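PDB 5N5D: methyltransferase from Streptomyces regensis, which binds S-adenosylmethionine and probably transfers its methyl group to a hydroxyl oxygen during synthesis of the pyrrolobenzodiazepine tomaymycin. Local coordinates for residues S18-E24 and A47-K51; L43-A47 and G73-I77. All coordinates share one frame; numbering follows the deposited sequence.

Contact 1 of 2, residues S18-E24 and A47-K51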
loop_
_atom_site.group_PDB
_atom_site.type_symbol
_atom_site.label_atom_id
_atom_site.label_comp_id
_atom_site.label_asym_id
_atom_site.label_seq_id
_atom_site.Cartn_x
_atom_site.Cartn_y
_atom_site.Cartn_z
ATOM N N SER A 18 -6.030 -5.697 -13.194
ATOM C CA SER A 18 -6.026 -7.098 -12.784
ATOM C C SER A 18 -5.645 -8.019 -13.935
ATOM O O SER A 18 -4.867 -8.967 -13.755
ATOM C CB SER A 18 -7.406 -7.482 -12.249
ATOM O OG SER A 18 -7.356 -7.792 -10.876
ATOM N N SER A 19 -6.204 -7.773 -15.123
ATOM C CA SER A 19 -5.957 -8.645 -16.264
ATOM C C SER A 19 -4.474 -8.753 -16.578
ATOM O O SER A 19 -4.013 -9.801 -17.049
ATOM C CB SER A 19 -6.722 -8.144 -17.497
ATOM O OG SER A 19 -6.106 -7.013 -18.103
ATOM N N LEU A 20 -3.713 -7.693 -16.330
ATOM C CA LEU A 20 -2.296 -7.683 -16.641
ATOM C C LEU A 20 -1.424 -8.059 -15.456
ATOM O O LEU A 20 -0.334 -8.610 -15.657
ATOM C CB LEU A 20 -1.882 -6.300 -17.160
ATOM C CG LEU A 20 -2.521 -5.940 -18.516
ATOM C CD1 LEU A 20 -2.326 -4.481 -18.880
ATOM C CD2 LEU A 20 -1.922 -6.811 -19.614
ATOM N N LEU A 21 -1.874 -7.797 -14.223
ATOM C CA LEU A 21 -0.985 -7.923 -13.074
ATOM C C LEU A 21 -1.301 -9.070 -12.123
ATOM O O LEU A 21 -0.395 -9.507 -11.407
ATOM C CB LEU A 21 -0.985 -6.625 -12.255
ATOM C CG LEU A 21 -0.540 -5.356 -12.980
ATOM C CD1 LEU A 21 -0.443 -4.204 -11.978
ATOM C CD2 LEU A 21 0.763 -5.522 -13.721
ATOM N N VAL A 22 -2.540 -9.552 -12.067
ATOM C CA VAL A 22 -2.955 -10.466 -11.007
ATOM C C VAL A 22 -3.556 -11.718 -11.628
ATOM O O VAL A 22 -4.565 -11.642 -12.339
ATOM C CB VAL A 22 -3.961 -9.810 -10.052
ATOM C CG1 VAL A 22 -4.243 -10.734 -8.866
ATOM C CG2 VAL A 22 -3.447 -8.459 -9.583
ATOM N N LYS A 23 -2.952 -12.864 -11.339
ATOM C CA LYS A 23 -3.461 -14.152 -11.779
ATOM C C LYS A 23 -4.198 -14.832 -10.634
ATOM O O LYS A 23 -3.770 -14.762 -9.475
ATOM C CB LYS A 23 -2.322 -15.045 -12.270
ATOM N N GLU A 24 -5.316 -15.473 -10.962
ATOM C CA GLU A 24 -6.032 -16.340 -10.035
ATOM C C GLU A 24 -6.022 -17.755 -10.587
ATOM O O GLU A 24 -6.477 -17.987 -11.713
ATOM C CB GLU A 24 -7.470 -15.870 -9.826
ATOM C CG GLU A 24 -7.579 -14.588 -9.035
ATOM C CD GLU A 24 -9.012 -14.189 -8.779
ATOM O OE1 GLU A 24 -9.909 -14.610 -9.546
ATOM O OE2 GLU A 24 -9.239 -13.459 -7.798
ATOM N N ALA A 47 -9.034 -8.941 -6.056
ATOM C CA ALA A 47 -7.761 -9.505 -6.492
ATOM C C ALA A 47 -6.617 -8.512 -6.329
ATOM O O ALA A 47 -5.577 -8.893 -5.761
ATOM C CB ALA A 47 -7.885 -10.012 -7.933
ATOM N N PRO A 48 -6.727 -7.254 -6.773
ATOM C CA PRO A 48 -5.608 -6.318 -6.563
ATOM C C PRO A 48 -5.292 -6.097 -5.094
ATOM O O PRO A 48 -4.119 -5.940 -4.728
ATOM C CB PRO A 48 -6.096 -5.029 -7.241
ATOM C CG PRO A 48 -7.152 -5.467 -8.211
ATOM C CD PRO A 48 -7.818 -6.636 -7.549
ATOM N N GLN A 49 -6.321 -6.094 -4.239
ATOM C CA GLN A 49 -6.124 -5.908 -2.801
ATOM C C GLN A 49 -5.461 -7.119 -2.156
ATOM O O GLN A 49 -4.586 -6.971 -1.290
ATOM C CB GLN A 49 -7.469 -5.651 -2.126
ATOM C CG GLN A 49 -8.094 -4.314 -2.424
ATOM C CD GLN A 49 -9.531 -4.219 -1.911
ATOM O OE1 GLN A 49 -10.121 -5.215 -1.473
ATOM N NE2 GLN A 49 -10.095 -3.025 -1.972
ATOM N N GLY A 50 -5.908 -8.324 -2.516
ATOM C CA GLY A 50 -5.245 -9.513 -2.025
ATOM C C GLY A 50 -3.797 -9.569 -2.468
ATOM O O GLY A 50 -2.915 -9.921 -1.685
ATOM N N LYS A 51 -3.531 -9.193 -3.722
ATOM C CA LYS A 51 -2.153 -9.142 -4.200
ATOM C C LYS A 51 -1.340 -8.129 -3.402
ATOM O O LYS A 51 -0.170 -8.372 -3.080
ATOM C CB LYS A 51 -2.134 -8.804 -5.695
ATOM C CG LYS A 51 -0.747 -8.806 -6.348
ATOM C CD LYS A 51 -0.299 -10.197 -6.731
ATOM C CE LYS A 51 1.076 -10.203 -7.417
ATOM N NZ LYS A 51 1.043 -9.962 -8.896
HETATM O O HOH W 1 -0.259 -12.544 -9.664
#
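Val-22 and Ala-47 make the apolar centre where the end of helix 6-21 meets the first turn of helix 47-60. Val-22 is the first residue past its helix to leave helical geometry, and its CG1, anti to the backbone N (chi1 -173°), lies 3.8 Å from Ala-47 CB. The other branch turns to the next helical turn: Val-22 CG2 is 4.1 Å from Lys-51 CB, where the valine branch and the lysine chain run alongside one another, pointing opposite ways. Ser-18, one turn earlier, adds a polar atom to this packing, its OG 3.5 Å from Pro-48 CG and close to Ala-47 CB as well. That hydroxyl also hydrogen-bonds a bound butanediol, probably from the crystallisation liquor.

The one direct hydrogen bond between the segments comes from Lys-51. Its chain bends at chi2 (82°) and again at chi4 (-86°), which carries the ammonium to the end of helix 6-21. There Lys-51 NZ gives a weak hydrogen bond of 2.9 Å to Leu-21 O, and a water accepts from both Lys-51 NZ (3.0 Å) and Lys-23 N (3.2 Å). The same nitrogen also bonds Ala-205 O and Thr-204 OG1 of the second subunit.

Glu-24 comes in from the exposed side on a chain extended beyond CG, bringing OE2 to 3.7 Å from Ala-47 CB; that oxygen is hydrogen-bonded to Tyr-74 OH.

One lysine nitrogen thus links the helix end weakly, the following loop through a water, and the second subunit directly, and its positive charge probably offsets the partial negative charge of the carbonyls at that helix end.

Contact 2 of 2, residues L43-A47 and G73-I77. With SAM (S-adenosylmethionine), chain H.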
loop_
_atom_site.group_PDB
_atom_site.type_symbol
_atom_site.label_atom_id
_atom_site.label_comp_id
_atom_site.label_asym_id
_atom_site.label_seq_id
_atom_site.Cartn_x
_atom_site.Cartn_y
_atom_site.Cartn_z
ATOM N N LEU A 43 -17.618 -10.459 0.424
ATOM C CA LEU A 43 -16.888 -9.901 1.554
ATOM C C LEU A 43 -15.377 -9.979 1.399
ATOM O O LEU A 43 -14.657 -9.426 2.238
ATOM C CB LEU A 43 -17.282 -10.632 2.837
ATOM C CG LEU A 43 -18.773 -10.692 3.156
ATOM C CD1 LEU A 43 -18.988 -11.442 4.460
ATOM C CD2 LEU A 43 -19.369 -9.293 3.230
ATOM N N ALA A 44 -14.877 -10.645 0.364
ATOM C CA ALA A 44 -13.447 -10.861 0.225
ATOM C C ALA A 44 -12.756 -9.631 -0.349
ATOM O O ALA A 44 -13.349 -8.848 -1.097
ATOM C CB ALA A 44 -13.177 -12.057 -0.683
ATOM N N VAL A 45 -11.485 -9.465 0.008
ATOM C CA VAL A 45 -10.655 -8.493 -0.689
ATOM C C VAL A 45 -10.717 -8.799 -2.180
ATOM O O VAL A 45 -10.878 -9.957 -2.594
ATOM C CB VAL A 45 -9.201 -8.499 -0.183
ATOM C CG1 VAL A 45 -9.136 -8.060 1.278
ATOM C CG2 VAL A 45 -8.567 -9.872 -0.369
ATOM N N SER A 46 -10.608 -7.754 -2.989
ATOM C CA SER A 46 -10.499 -7.902 -4.428
ATOM C C SER A 46 -9.166 -8.550 -4.790
ATOM O O SER A 46 -8.254 -8.669 -3.971
ATOM C CB SER A 46 -10.592 -6.542 -5.106
ATOM O OG SER A 46 -9.434 -5.783 -4.802
ATOM N N ALA A 47 -9.034 -8.941 -6.056
ATOM C CA ALA A 47 -7.761 -9.505 -6.492
ATOM C C ALA A 47 -6.617 -8.512 -6.329
ATOM O O ALA A 47 -5.577 -8.893 -5.761
ATOM C CB ALA A 47 -7.885 -10.012 -7.933
ATOM N N GLY A 73 -11.392 -17.825 2.784
ATOM C CA GLY A 73 -9.999 -18.125 2.546
ATOM C C GLY A 73 -9.342 -17.368 1.415
ATOM O O GLY A 73 -8.183 -17.662 1.093
ATOM N N TYR A 74 -10.027 -16.397 0.808
ATOM C CA TYR A 74 -9.445 -15.700 -0.334
ATOM C C TYR A 74 -8.223 -14.892 0.089
ATOM O O TYR A 74 -7.123 -15.076 -0.443
ATOM C CB TYR A 74 -10.486 -14.802 -1.023
ATOM C CG TYR A 74 -9.901 -14.192 -2.265
ATOM C CD1 TYR A 74 -9.923 -14.880 -3.475
ATOM C CD2 TYR A 74 -9.254 -12.966 -2.225
ATOM C CE1 TYR A 74 -9.345 -14.352 -4.614
ATOM C CE2 TYR A 74 -8.677 -12.429 -3.358
ATOM C CZ TYR A 74 -8.718 -13.129 -4.550
ATOM O OH TYR A 74 -8.131 -12.598 -5.675
ATOM N N SER A 75 -8.385 -13.984 1.056
ATOM C CA SER A 75 -7.214 -13.275 1.556
ATOM C C SER A 75 -6.198 -14.246 2.150
ATOM O O SER A 75 -4.985 -14.029 2.027
ATOM C CB SER A 75 -7.631 -12.224 2.593
ATOM O OG SER A 75 -8.377 -12.812 3.644
ATOM N N SER A 76 -6.677 -15.338 2.761
ATOM C CA SER A 76 -5.793 -16.301 3.411
ATOM C C SER A 76 -4.816 -16.917 2.419
ATOM O O SER A 76 -3.634 -17.096 2.731
ATOM C CB SER A 76 -6.621 -17.393 4.086
ATOM O OG SER A 76 -7.752 -16.840 4.743
ATOM N N ILE A 77 -5.292 -17.260 1.221
ATOM C CA ILE A 77 -4.406 -17.853 0.219
ATOM C C ILE A 77 -3.302 -16.871 -0.146
ATOM O O ILE A 77 -2.122 -17.233 -0.220
ATOM C CB ILE A 77 -5.205 -18.282 -1.024
ATOM C CG1 ILE A 77 -6.130 -19.456 -0.690
ATOM C CG2 ILE A 77 -4.259 -18.674 -2.161
ATOM C CD1 ILE A 77 -7.165 -19.729 -1.756
HETATM N N SAM H . -10.533 -11.677 5.027
HETATM C CA SAM H . -11.531 -12.290 4.128
HETATM C C SAM H . -11.094 -12.114 2.638
HETATM O O SAM H . -10.654 -10.989 2.311
HETATM O OXT SAM H . -11.213 -13.097 1.877
HETATM C CB SAM H . -12.928 -11.660 4.347
HETATM C CG SAM H . -13.295 -11.591 5.825
HETATM S SD SAM H . -15.008 -11.022 5.943
HETATM C CE SAM H . -14.816 -9.319 5.571
HETATM C "C5'" SAM H . -15.267 -10.890 7.745
HETATM C "C4'" SAM H . -15.278 -12.238 8.438
HETATM O "O4'" SAM H . -15.135 -12.076 9.867
HETATM C "C3'" SAM H . -16.551 -13.064 8.211
HETATM O "O3'" SAM H . -16.201 -14.332 7.667
HETATM C "C2'" SAM H . -17.186 -13.144 9.608
HETATM O "O2'" SAM H . -17.858 -14.376 9.844
HETATM C "C1'" SAM H . -15.955 -13.032 10.499
HETATM N N9 SAM H . -16.221 -12.579 11.858
HETATM C C8 SAM H . -17.112 -11.619 12.258
HETATM N N7 SAM H . -17.091 -11.373 13.546
HETATM C C5 SAM H . -16.113 -12.232 14.028
HETATM C C6 SAM H . -15.590 -12.445 15.317
HETATM N N6 SAM H . -16.002 -11.782 16.404
HETATM N N1 SAM H . -14.608 -13.365 15.453
HETATM C C2 SAM H . -14.191 -14.024 14.368
HETATM N N3 SAM H . -14.611 -13.910 13.104
HETATM C C4 SAM H . -15.577 -12.988 13.000
#
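The methionine end of the S-adenosylmethionine pocket is built where the loop 43-47 faces the start of helix 74-80, with Gly-73 at the N-cap. Val-45 N bonds SAM O at 2.9 Å and Ser-75 N bonds SAM OXT at 3.1 Å, both nearly straight (170° and 168°), so each segment grips one carboxylate oxygen. The positive end of the helix dipole probably favours that charge. Ser-75 OG accepts from the amino nitrogen, SAM N, at 2.8 Å, and also pairs with Glu-67. At the start of the loop segment, Leu-43 O comes within 3.3 Å of the methyl carbon, SAM CE.

Behind the carboxylate, Tyr-74 fills the angle between loop and helix. A chi1 of -175° swings the ring away from the backbone N and lays it along the loop: Val-45 CG2 meets the ring edge in plane, 3.7 Å from Tyr-74 CD2, and Ala-44 CB packs on Tyr-74 CB. At the far end Tyr-74 OH lies 3.2 Å from Ala-47 CA; besides its bond to Glu-24, the hydroxyl is hydrogen-bonded to Trp-78 NE1. A leucine here would probably leave Glu-24 without its hydroxyl partner and open a gap beside Ala-47.

Helix 26-31 meets the Tyr-74 ring through Leu-28, strand 139-142 packs Phe-141 on both Val-45 and Ser-75, and helix 96-108 packs against Ser-76 and Ile-77 in the same first turn.

Overall arrangement
Contacts 1 and 2 have centres 11 Å apart and meet at Ala-47, the residue with which segment 43-47 ends and helix 47-60 begins. Along the chain the order is 18-24, 43-47, 47-51 and 73-77, so the contact of a helix end and its following loop with helix 47-60 is interleaved with the cofactor contact. The centre of contact 1 is about 16 Å from the centre of the chain, and this contact reaches the second subunit; that of contact 2 is about 8 Å from it, buried beside the parallel strands of the Rossmann-like sheet. The Glu-24 to Tyr-74 bond and packing of Gly-50 on Val-45 join them, linking the dimer-facing N-terminal helices to the S-adenosylmethionine pocket.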